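Glycosyl hydrolase, BNR repeat (Ralstonia eutropha, PDB 3B7F) is probably a hydrolase of the sialidase-like BNR-repeat family, built as a seven-bladed beta-propeller. Local coordinates at residues A37-P40 with A41-W45; W265-I268 with G269-M272; F358-T361 with G362-W366; S368-E371 with G372-Q376. One frame throughout, in Å; residues are numbered along the deposited sequence.

How the interactions relate
The four contacts come in series along the chain, each on one continuous piece of a seven-bladed propeller. Interactions 3 and 4 belong to the same blade: 358-366 is the hairpin of strands 356-359 and 365-368, and interaction 4 is the loop from there to strand 376-379. Their centres are about 15 Å apart and they touch, Phe-358 and Trp-366 packing against Trp-375 and Gln-376. Interaction 1 turns between strands 32-38 and 45-51 of another blade, about 13 Å from interaction 4 between centres, and meets it where Arg-42 packs on Ala-369. Interaction 2, after strand 264-266, stands at least about 24 Å from the others between centres. All are local turns and strand links, 3 and 4 building one blade and 1 lying beside it.

Interaction 1 (A37-P40 with A41-W45); sequences ASDP and ARRTW. With EDO (1,2-ethanediol), chain P.
Asp-39 turns its carboxylate back onto the chain that follows it, and the backbone of Arg-43 and Thr-44 closes on it. OD1 does most of the work: Arg-43 N reaches its syn lone pair at 2.8 Å, and Thr-44 N adds a weaker bond at 3.3 Å. With chi1 at 59°, CG sits between the residue's own N and carbonyl carbon, which folds the acid over these amides. OD2 lies 3.1 Å from Thr-44 OG1, a weak link at best, since that hydroxyl is also 2.9 Å from O2 of a bound ethanediol.

Further hydrogen bonds hold the rest. Asp-39 N donates to Thr-44 O, and Arg-42 N to Asp-39 O at 3.0 Å, closing a type I turn. Ser-38 OG donates to the same Asp-39 O at 2.7 Å, so two donors grip this carbonyl from opposite faces of its plane. A water bridges Pro-40 O and Arg-42 NE, while the guanidinium tip goes to Asp-349 and Pro-353 O.

The aromatic contact is led by a CH-pi interaction. Ser-38 CB stands 3.4 Å from the centroid of the six-membered ring of Trp-45, almost exactly on the ring normal. These two residues are an antiparallel, non-hydrogen-bonded pair, so the arrangement is that of a beta hairpin's connecting loop, here between strands 32-38 and 45-51 at the propeller's surface.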
loop_
_atom_site.group_PDB
_atom_site.type_symbol
_atom_site.label_atom_id
_atom_site.label_comp_id
_atom_site.label_asym_id
_atom_site.label_seq_id
_atom_site.Cartn_x
_atom_site.Cartn_y
_atom_site.Cartn_z
ATOM N N ALA A 37 -18.019 3.979 -8.025
ATOM C CA ALA A 37 -19.025 3.168 -7.316
ATOM C C ALA A 37 -19.686 2.183 -8.285
ATOM O O ALA A 37 -20.105 2.574 -9.371
ATOM C CB ALA A 37 -20.068 4.075 -6.636
ATOM N N SER A 38 -19.781 0.918 -7.893
ATOM C CA SER A 38 -20.405 -0.098 -8.738
ATOM C C SER A 38 -21.845 -0.392 -8.366
ATOM O O SER A 38 -22.329 0.012 -7.307
ATOM C CB SER A 38 -19.650 -1.416 -8.668
ATOM O OG SER A 38 -19.969 -2.175 -7.503
ATOM N N ASP A 39 -22.513 -1.085 -9.293
ATOM C CA ASP A 39 -23.808 -1.715 -9.048
ATOM C C ASP A 39 -23.483 -3.007 -8.235
ATOM O O ASP A 39 -22.302 -3.375 -8.095
ATOM C CB ASP A 39 -24.579 -1.986 -10.364
ATOM C CG ASP A 39 -23.842 -2.889 -11.337
ATOM O OD1 ASP A 39 -22.675 -3.284 -11.116
ATOM O OD2 ASP A 39 -24.437 -3.173 -12.386
ATOM N N PRO A 40 -24.500 -3.690 -7.686
ATOM C CA PRO A 40 -24.187 -4.889 -6.891
ATOM C C PRO A 40 -23.444 -6.014 -7.642
ATOM O O PRO A 40 -22.653 -6.742 -7.044
ATOM C CB PRO A 40 -25.568 -5.374 -6.447
ATOM C CG PRO A 40 -26.457 -4.171 -6.592
ATOM C CD PRO A 40 -25.950 -3.431 -7.747
ATOM N N ALA A 41 -23.720 -6.143 -8.934
ATOM C CA ALA A 41 -23.088 -7.111 -9.798
ATOM C C ALA A 41 -21.671 -6.718 -10.225
ATOM O O ALA A 41 -21.042 -7.505 -10.880
ATOM C CB ALA A 41 -23.965 -7.350 -11.055
ATOM N N ARG A 42 -21.186 -5.518 -9.876
ATOM C CA ARG A 42 -19.858 -5.017 -10.243
ATOM C C ARG A 42 -19.625 -5.006 -11.741
ATOM O O ARG A 42 -18.494 -5.301 -12.198
ATOM C CB ARG A 42 -18.726 -5.788 -9.536
ATOM C CG ARG A 42 -18.743 -5.662 -8.017
ATOM C CD ARG A 42 -17.670 -6.522 -7.388
ATOM N NE ARG A 42 -17.992 -7.937 -7.529
ATOM C CZ ARG A 42 -17.163 -8.973 -7.342
ATOM N NH1 ARG A 42 -15.906 -8.791 -7.050
ATOM N NH2 ARG A 42 -17.621 -10.223 -7.490
ATOM N N ARG A 43 -20.673 -4.670 -12.509
ATOM C CA ARG A 43 -20.520 -4.610 -13.975
ATOM C C ARG A 43 -20.518 -3.174 -14.530
ATOM O O ARG A 43 -19.726 -2.896 -15.417
ATOM C CB ARG A 43 -21.488 -5.545 -14.713
ATOM C CG ARG A 43 -22.766 -4.998 -15.284
ATOM C CD ARG A 43 -23.124 -5.848 -16.504
ATOM N NE ARG A 43 -22.220 -5.585 -17.639
ATOM C CZ ARG A 43 -22.465 -4.784 -18.687
ATOM N NH1 ARG A 43 -23.623 -4.123 -18.840
ATOM N NH2 ARG A 43 -21.533 -4.654 -19.631
ATOM N N THR A 44 -21.369 -2.292 -14.014
ATOM C CA THR A 44 -21.361 -0.881 -14.414
ATOM C C THR A 44 -20.832 -0.050 -13.232
ATOM O O THR A 44 -21.104 -0.381 -12.075
ATOM C CB THR A 44 -22.755 -0.384 -14.873
ATOM O OG1 THR A 44 -23.663 -0.473 -13.775
ATOM C CG2 THR A 44 -23.265 -1.220 -16.047
ATOM N N TRP A 45 -20.073 1.010 -13.544
ATOM C CA TRP A 45 -19.457 1.901 -12.564
ATOM C C TRP A 45 -19.764 3.383 -12.817
ATOM O O TRP A 45 -19.873 3.816 -13.947
ATOM C CB TRP A 45 -17.939 1.708 -12.540
ATOM C CG TRP A 45 -17.511 0.342 -12.069
ATOM C CD1 TRP A 45 -17.511 -0.792 -12.797
ATOM C CD2 TRP A 45 -17.005 -0.017 -10.772
ATOM N NE1 TRP A 45 -17.046 -1.834 -12.054
ATOM C CE2 TRP A 45 -16.731 -1.395 -10.803
ATOM C CE3 TRP A 45 -16.762 0.689 -9.595
ATOM C CZ2 TRP A 45 -16.237 -2.088 -9.702
ATOM C CZ3 TRP A 45 -16.271 -0.004 -8.491
ATOM C CH2 TRP A 45 -16.002 -1.375 -8.554
HETATM C C1 EDO P . -24.415 2.483 -9.811
HETATM O O1 EDO P . -23.055 2.878 -9.603
HETATM C C2 EDO P . -24.672 2.243 -11.298
HETATM O O2 EDO P . -23.497 1.729 -11.946
HETATM O O HOH W 1 -20.992 -8.871 -7.423
#

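Interaction 2 (W265-I268 with G269-M272); sequences WKRI and GDAM. With EDO (1,2-ethanediol), chain O.
Two i-to-i+3 backbone bonds tie 267-268 to 270-271: Asp-270 N donates to Arg-267 O at 3.0 Å and Ala-271 N to Ile-268 O at 3.1 Å. Both are straight, with N-H...O angles of 164° and 166°, and in each the donor stands above the carbonyl plane, as in a tight 3-10 turn. Met-272 N continues the series to Gly-269 O. Just before it, Ile-268 N bonds to Lys-266 O at 2.9 Å, making Arg-267 the centre of an inverse gamma turn.

Next comes the ion pair of Arg-267 and Asp-270. OD1 is 3.6 Å from NE but well out of the guanidinium plane, so no N-H points at it and the attraction is one of charge alone. The arginine runs extended from CG to NE, its CG opposite the backbone N (chi1 -161°), and this lays CD against Asp-270 OD1 at 3.4 Å. The two side chains cross at about a right angle. A further salt bridge joins Arg-267 NH2 to Asp-278.

An ethanediol hydroxyl donates to Arg-267 O at 3.1 Å, giving that carbonyl a second donor; Ile-268 O likewise receives Trp-325 NE1. Farther out, Ile-268 packs on Ile-255 and Tyr-248, and selenomethionine Met-272 leads away to Trp-325. The chemistry implies that main-chain bonds set the shape of this turn, while Asp-270 probably adds an electrostatic pull on an arginine whose guanidinium also pairs with Asp-278.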
loop_
_atom_site.group_PDB
_atom_site.type_symbol
_atom_site.label_atom_id
_atom_site.label_comp_id
_atom_site.label_asym_id
_atom_site.label_seq_id
_atom_site.Cartn_x
_atom_site.Cartn_y
_atom_site.Cartn_z
ATOM N N TRP A 265 12.183 -14.389 5.065
ATOM C CA TRP A 265 11.553 -14.095 3.785
ATOM C C TRP A 265 12.142 -15.068 2.782
ATOM O O TRP A 265 13.368 -15.196 2.710
ATOM C CB TRP A 265 11.863 -12.672 3.306
ATOM C CG TRP A 265 11.281 -11.600 4.168
ATOM C CD1 TRP A 265 11.937 -10.871 5.100
ATOM C CD2 TRP A 265 9.915 -11.148 4.183
ATOM N NE1 TRP A 265 11.080 -9.990 5.691
ATOM C CE2 TRP A 265 9.827 -10.145 5.162
ATOM C CE3 TRP A 265 8.765 -11.489 3.460
ATOM C CZ2 TRP A 265 8.624 -9.482 5.462
ATOM C CZ3 TRP A 265 7.568 -10.841 3.763
ATOM C CH2 TRP A 265 7.517 -9.841 4.754
ATOM N N LYS A 266 11.267 -15.754 2.041
ATOM C CA LYS A 266 11.615 -16.693 0.973
ATOM C C LYS A 266 11.105 -16.150 -0.348
ATOM O O LYS A 266 9.937 -15.831 -0.459
ATOM C CB LYS A 266 10.993 -18.051 1.244
ATOM C CG LYS A 266 11.593 -18.721 2.467
ATOM C CD LYS A 266 11.000 -20.088 2.674
ATOM C CE LYS A 266 11.623 -20.793 3.872
ATOM N NZ LYS A 266 10.827 -22.009 4.118
ATOM N N ARG A 267 12.006 -16.052 -1.328
ATOM C CA ARG A 267 11.737 -15.491 -2.626
ATOM C C ARG A 267 10.896 -16.378 -3.565
ATOM O O ARG A 267 11.392 -17.010 -4.509
ATOM C CB ARG A 267 13.065 -15.088 -3.314
ATOM C CG ARG A 267 12.858 -14.088 -4.469
ATOM C CD ARG A 267 14.181 -13.483 -4.883
ATOM N NE ARG A 267 13.999 -12.497 -5.932
ATOM C CZ ARG A 267 14.921 -11.642 -6.366
ATOM N NH1 ARG A 267 16.149 -11.634 -5.899
ATOM N NH2 ARG A 267 14.605 -10.804 -7.329
ATOM N N ILE A 268 9.595 -16.379 -3.287
ATOM C CA ILE A 268 8.595 -17.018 -4.142
ATOM C C ILE A 268 8.590 -16.437 -5.539
ATOM O O ILE A 268 8.181 -17.109 -6.461
ATOM C CB ILE A 268 7.154 -16.978 -3.539
ATOM C CG1 ILE A 268 6.676 -15.541 -3.205
ATOM C CG2 ILE A 268 7.092 -17.916 -2.294
ATOM C CD1 ILE A 268 5.202 -15.413 -2.782
ATOM N N GLY A 269 9.076 -15.202 -5.695
ATOM C CA GLY A 269 9.316 -14.621 -6.989
ATOM C C GLY A 269 10.286 -15.356 -7.925
ATOM O O GLY A 269 10.271 -15.121 -9.116
ATOM N N ASP A 270 11.120 -16.241 -7.400
ATOM C CA ASP A 270 11.968 -17.104 -8.227
ATOM C C ASP A 270 11.176 -18.120 -9.075
ATOM O O ASP A 270 11.765 -18.734 -9.951
ATOM C CB ASP A 270 13.024 -17.815 -7.356
ATOM C CG ASP A 270 14.079 -16.857 -6.816
ATOM O OD1 ASP A 270 14.194 -15.748 -7.373
ATOM O OD2 ASP A 270 14.826 -17.204 -5.862
ATOM N N ALA A 271 9.869 -18.290 -8.824
ATOM C CA ALA A 271 9.004 -19.121 -9.654
ATOM C C ALA A 271 8.492 -18.353 -10.866
ATOM O O ALA A 271 7.875 -18.956 -11.736
ATOM C CB ALA A 271 7.837 -19.674 -8.843
HETATM N N MSE A 272 8.712 -17.032 -10.903
HETATM C CA MSE A 272 8.309 -16.202 -12.027
HETATM C C MSE A 272 9.127 -16.515 -13.271
HETATM O O MSE A 272 10.273 -16.991 -13.151
HETATM C CB MSE A 272 8.447 -14.697 -11.705
HETATM C CG MSE A 272 7.404 -14.142 -10.724
HETATM SE SE MSE A 272 5.608 -13.972 -11.469
HETATM C CE MSE A 272 5.903 -12.498 -12.733
HETATM C C1 EDO O . 11.897 -20.216 -2.168
HETATM O O1 EDO O . 12.272 -19.738 -3.463
HETATM C C2 EDO O . 10.390 -20.108 -1.991
HETATM O O2 EDO O . 9.875 -21.008 -0.981
#

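Interaction 3 (F358-T361 with G362-W366); sequences FGTT and GGEIW
Phe-358 and Trp-366 swing their rings to the same face of the hairpin by opposite first torsions. Phe-358 has CG tucked between N and the carbonyl carbon (chi1 68°), whereas Trp-366 has it beside N, across from the carbonyl carbon (chi1 -68°). The side chains therefore run alongside each other, pointing the same way. Phe-358 CE1 meets Trp-366 CD1 at 3.5 Å, and Trp-366 CB lies over the phenyl face but toward its rim, 3.8 Å from the Phe-358 centroid. The planes are only 20° apart but slid so far that the rings barely overlap. Trp-375 makes an edge-to-face pair with Phe-358.

In the backbone, Phe-358 and Trp-366 form an antiparallel hydrogen-bonded pair, Trp-366 N to Phe-358 O being 2.8 Å. This is the hairpin between the second and third strands of a propeller blade, closed by a type I turn with a G1 bulge at Gly-363, whose phi is positive. Thr-360 N donates to Glu-364 O at 3.0 Å, and Gly-363 N to Thr-360 O at 3.0 Å.

The Thr-360 hydroxyl bridges the turn: OG1 accepts Glu-364 N at 3.2 Å. A water links that OG1 to Glu-364 OE1. The same carboxylate oxygen takes Trp-366 NE1 at 3.1 Å; it lies in the indole plane, but the N-H comes to it from above the carboxylate plane.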
loop_
_atom_site.group_PDB
_atom_site.type_symbol
_atom_site.label_atom_id
_atom_site.label_comp_id
_atom_site.label_asym_id
_atom_site.label_seq_id
_atom_site.Cartn_x
_atom_site.Cartn_y
_atom_site.Cartn_z
ATOM N N PHE A 358 -6.708 -2.025 -10.463
ATOM C CA PHE A 358 -5.463 -1.258 -10.438
ATOM C C PHE A 358 -5.568 0.068 -11.182
ATOM O O PHE A 358 -6.378 0.207 -12.096
ATOM C CB PHE A 358 -4.237 -2.084 -10.879
ATOM C CG PHE A 358 -4.211 -2.481 -12.356
ATOM C CD1 PHE A 358 -3.688 -1.630 -13.319
ATOM C CD2 PHE A 358 -4.634 -3.739 -12.749
ATOM C CE1 PHE A 358 -3.629 -1.997 -14.655
ATOM C CE2 PHE A 358 -4.612 -4.106 -14.109
ATOM C CZ PHE A 358 -4.090 -3.236 -15.047
ATOM N N GLY A 359 -4.718 1.016 -10.783
ATOM C CA GLY A 359 -4.679 2.360 -11.364
ATOM C C GLY A 359 -3.299 2.628 -11.883
ATOM O O GLY A 359 -2.320 2.362 -11.204
ATOM N N THR A 360 -3.224 3.218 -13.069
ATOM C CA THR A 360 -1.959 3.476 -13.722
ATOM C C THR A 360 -1.575 4.962 -13.636
ATOM O O THR A 360 -2.412 5.816 -13.386
ATOM C CB THR A 360 -1.992 3.046 -15.186
ATOM O OG1 THR A 360 -2.810 3.945 -15.913
ATOM C CG2 THR A 360 -2.519 1.596 -15.362
ATOM N N THR A 361 -0.282 5.247 -13.840
ATOM C CA THR A 361 0.215 6.618 -13.853
ATOM C C THR A 361 -0.343 7.364 -15.087
ATOM O O THR A 361 -0.360 8.578 -15.105
ATOM C CB THR A 361 1.730 6.655 -13.836
ATOM O OG1 THR A 361 2.239 5.995 -15.011
ATOM C CG2 THR A 361 2.271 6.006 -12.506
ATOM N N GLY A 362 -0.778 6.621 -16.112
ATOM C CA GLY A 362 -1.434 7.168 -17.283
ATOM C C GLY A 362 -2.913 7.499 -17.067
ATOM O O GLY A 362 -3.571 7.954 -18.003
ATOM N N GLY A 363 -3.447 7.217 -15.866
ATOM C CA GLY A 363 -4.800 7.575 -15.495
ATOM C C GLY A 363 -5.940 6.646 -15.790
ATOM O O GLY A 363 -7.072 7.099 -15.861
ATOM N N GLU A 364 -5.655 5.359 -15.931
ATOM C CA GLU A 364 -6.661 4.330 -16.180
ATOM C C GLU A 364 -6.904 3.532 -14.908
ATOM O O GLU A 364 -5.982 3.297 -14.146
ATOM C CB GLU A 364 -6.191 3.380 -17.272
ATOM C CG GLU A 364 -6.197 3.976 -18.690
ATOM C CD GLU A 364 -5.661 3.018 -19.743
ATOM O OE1 GLU A 364 -4.734 2.249 -19.462
ATOM O OE2 GLU A 364 -6.117 3.057 -20.879
ATOM N N ILE A 365 -8.159 3.149 -14.680
ATOM C CA ILE A 365 -8.540 2.254 -13.610
ATOM C C ILE A 365 -9.046 1.022 -14.317
ATOM O O ILE A 365 -10.000 1.133 -15.110
ATOM C CB ILE A 365 -9.648 2.755 -12.687
ATOM C CG1 ILE A 365 -9.194 3.991 -11.916
ATOM C CG2 ILE A 365 -9.971 1.638 -11.690
ATOM C CD1 ILE A 365 -8.280 3.677 -10.713
ATOM N N TRP A 366 -8.363 -0.115 -14.084
ATOM C CA TRP A 366 -8.734 -1.424 -14.646
ATOM C C TRP A 366 -9.362 -2.260 -13.557
ATOM O O TRP A 366 -8.867 -2.261 -12.440
ATOM C CB TRP A 366 -7.537 -2.129 -15.238
ATOM C CG TRP A 366 -7.033 -1.418 -16.472
ATOM C CD1 TRP A 366 -6.172 -0.383 -16.508
ATOM C CD2 TRP A 366 -7.359 -1.717 -17.828
ATOM N NE1 TRP A 366 -5.919 -0.016 -17.790
ATOM C CE2 TRP A 366 -6.637 -0.818 -18.635
ATOM C CE3 TRP A 366 -8.197 -2.655 -18.443
ATOM C CZ2 TRP A 366 -6.748 -0.813 -20.051
ATOM C CZ3 TRP A 366 -8.288 -2.670 -19.826
ATOM C CH2 TRP A 366 -7.562 -1.755 -20.623
HETATM O O HOH W 2 -2.767 3.685 -18.453
HETATM O O HOH W 3 1.066 4.185 -16.725
#

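Interaction 4 (S368-E371 with G372-Q376); sequences SADE and GEHWQ. With EDO (1,2-ethanediol), chain V; EDO (1,2-ethanediol), chain L.
Asp-370 binds His-374 twice, and its side chain is the one to follow. CB lies 3.5 Å from O2 of the ethanediol whose other hydroxyl donates to Asp-370 O. From there a chi1 of 63° folds CG in over the residue's own backbone. That brings the carboxylate to the backbone N and ring of His-374, CG lying at the edge of the imidazole. OD1 then accepts His-374 N at 2.9 Å, met on its syn side a little out of the carboxylate plane. OD2 takes His-374 ND1 at 2.7 Å through its syn lone pair, and the oxygen lies near the ring plane. Carboxylate and imidazole planes are 31° apart. Glu-373 CB also presses on OD2, at 3.4 Å. The pair of bonds fixes both the rotation of the acid and the turn of the imidazole.

Ser-368 makes a second cluster. Its OG accepts Gly-372 N at 2.9 Å and Asp-370 N at 3.2 Å, the second making an ST turn, and may give a weak bond to His-374 O. Ser-368 CB lies over the six-membered ring of Trp-375, 3.8 Å from its centroid, a CH-pi contact. The backbone from Asp-370 to Glu-373 makes a type I' turn with only a weak closing bond; Glu-371 and Gly-372 both have positive phi. Glu-371 O is held by Gln-328 and Trp-294.

Ser-368, Asp-370, Gly-372 and Trp-375 give the Ser-X-Asp-X-Gly-X-X-Trp pattern of the Asp box, the BNR signature, in its usual place between the third and fourth strands of a propeller blade.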
loop_
_atom_site.group_PDB
_atom_site.type_symbol
_atom_site.label_atom_id
_atom_site.label_comp_id
_atom_site.label_asym_id
_atom_site.label_seq_id
_atom_site.Cartn_x
_atom_site.Cartn_y
_atom_site.Cartn_z
ATOM N N SER A 368 -11.389 -6.079 -12.385
ATOM C CA SER A 368 -11.722 -7.469 -12.592
ATOM C C SER A 368 -12.726 -7.858 -11.528
ATOM O O SER A 368 -12.541 -7.492 -10.376
ATOM C CB SER A 368 -10.507 -8.347 -12.425
ATOM O OG SER A 368 -10.889 -9.691 -12.536
ATOM N N ALA A 369 -13.788 -8.556 -11.917
ATOM C CA ALA A 369 -14.755 -9.110 -10.968
ATOM C C ALA A 369 -14.611 -10.633 -10.872
ATOM O O ALA A 369 -15.494 -11.280 -10.302
ATOM C CB ALA A 369 -16.197 -8.739 -11.380
ATOM N N ASP A 370 -13.520 -11.206 -11.416
ATOM C CA ASP A 370 -13.274 -12.657 -11.389
ATOM C C ASP A 370 -11.819 -13.038 -11.036
ATOM O O ASP A 370 -11.192 -13.842 -11.711
ATOM C CB ASP A 370 -13.747 -13.325 -12.707
ATOM C CG ASP A 370 -12.980 -12.845 -13.952
ATOM O OD1 ASP A 370 -12.263 -11.830 -13.900
ATOM O OD2 ASP A 370 -13.110 -13.497 -15.006
ATOM N N GLU A 371 -11.312 -12.459 -9.953
ATOM C CA GLU A 371 -10.004 -12.763 -9.419
ATOM C C GLU A 371 -8.828 -12.499 -10.386
ATOM O O GLU A 371 -7.809 -13.191 -10.354
ATOM C CB GLU A 371 -10.027 -14.203 -8.873
ATOM C CG GLU A 371 -11.142 -14.433 -7.828
ATOM C CD GLU A 371 -11.162 -15.818 -7.191
ATOM O OE1 GLU A 371 -10.626 -16.764 -7.828
ATOM O OE2 GLU A 371 -11.770 -15.940 -6.072
ATOM N N GLY A 372 -8.997 -11.475 -11.226
ATOM C CA GLY A 372 -8.008 -11.061 -12.201
ATOM C C GLY A 372 -7.990 -11.757 -13.555
ATOM O O GLY A 372 -7.163 -11.428 -14.384
ATOM N N GLU A 373 -8.898 -12.698 -13.790
ATOM C CA GLU A 373 -8.948 -13.400 -15.068
ATOM C C GLU A 373 -9.335 -12.498 -16.253
ATOM O O GLU A 373 -8.810 -12.675 -17.330
ATOM C CB GLU A 373 -9.877 -14.613 -14.970
ATOM C CG GLU A 373 -9.350 -15.697 -14.026
ATOM C CD GLU A 373 -8.051 -16.342 -14.527
ATOM O OE1 GLU A 373 -8.030 -16.760 -15.714
ATOM O OE2 GLU A 373 -7.078 -16.448 -13.726
ATOM N N HIS A 374 -10.268 -11.571 -16.054
ATOM C CA HIS A 374 -10.659 -10.604 -17.096
ATOM C C HIS A 374 -10.594 -9.211 -16.515
ATOM O O HIS A 374 -10.863 -9.018 -15.331
ATOM C CB HIS A 374 -12.046 -10.903 -17.643
ATOM C CG HIS A 374 -12.153 -12.245 -18.297
ATOM N ND1 HIS A 374 -12.355 -13.405 -17.579
ATOM C CD2 HIS A 374 -12.106 -12.609 -19.597
ATOM C CE1 HIS A 374 -12.401 -14.431 -18.410
ATOM N NE2 HIS A 374 -12.256 -13.974 -19.642
ATOM N N TRP A 375 -10.199 -8.254 -17.359
ATOM C CA TRP A 375 -10.026 -6.861 -16.998
ATOM C C TRP A 375 -10.885 -6.005 -17.914
ATOM O O TRP A 375 -11.075 -6.339 -19.069
ATOM C CB TRP A 375 -8.535 -6.448 -17.107
ATOM C CG TRP A 375 -7.688 -7.202 -16.152
ATOM C CD1 TRP A 375 -6.978 -8.339 -16.398
ATOM C CD2 TRP A 375 -7.486 -6.889 -14.767
ATOM N NE1 TRP A 375 -6.327 -8.742 -15.251
ATOM C CE2 TRP A 375 -6.622 -7.866 -14.236
ATOM C CE3 TRP A 375 -7.954 -5.877 -13.929
ATOM C CZ2 TRP A 375 -6.241 -7.879 -12.893
ATOM C CZ3 TRP A 375 -7.562 -5.881 -12.596
ATOM C CH2 TRP A 375 -6.724 -6.884 -12.093
ATOM N N GLN A 376 -11.377 -4.904 -17.372
ATOM C CA GLN A 376 -12.177 -3.918 -18.074
ATOM C C GLN A 376 -11.709 -2.557 -17.584
ATOM O O GLN A 376 -11.590 -2.331 -16.380
ATOM C CB GLN A 376 -13.651 -4.120 -17.738
ATOM C CG GLN A 376 -14.662 -3.149 -18.364
ATOM C CD GLN A 376 -14.945 -3.376 -19.858
ATOM O OE1 GLN A 376 -15.130 -4.522 -20.314
ATOM N NE2 GLN A 376 -15.034 -2.263 -20.619
HETATM C C1 EDO V . -12.271 -17.463 -10.897
HETATM O O1 EDO V . -11.819 -16.878 -12.118
HETATM C C2 EDO V . -13.272 -16.524 -10.230
HETATM O O2 EDO V . -14.430 -16.323 -11.053
HETATM C C1 EDO L . -10.604 -18.389 -17.830
HETATM O O1 EDO L . -10.294 -17.110 -17.299
HETATM C C2 EDO L . -10.667 -18.250 -19.341
HETATM O O2 EDO L . -10.514 -19.532 -19.955
#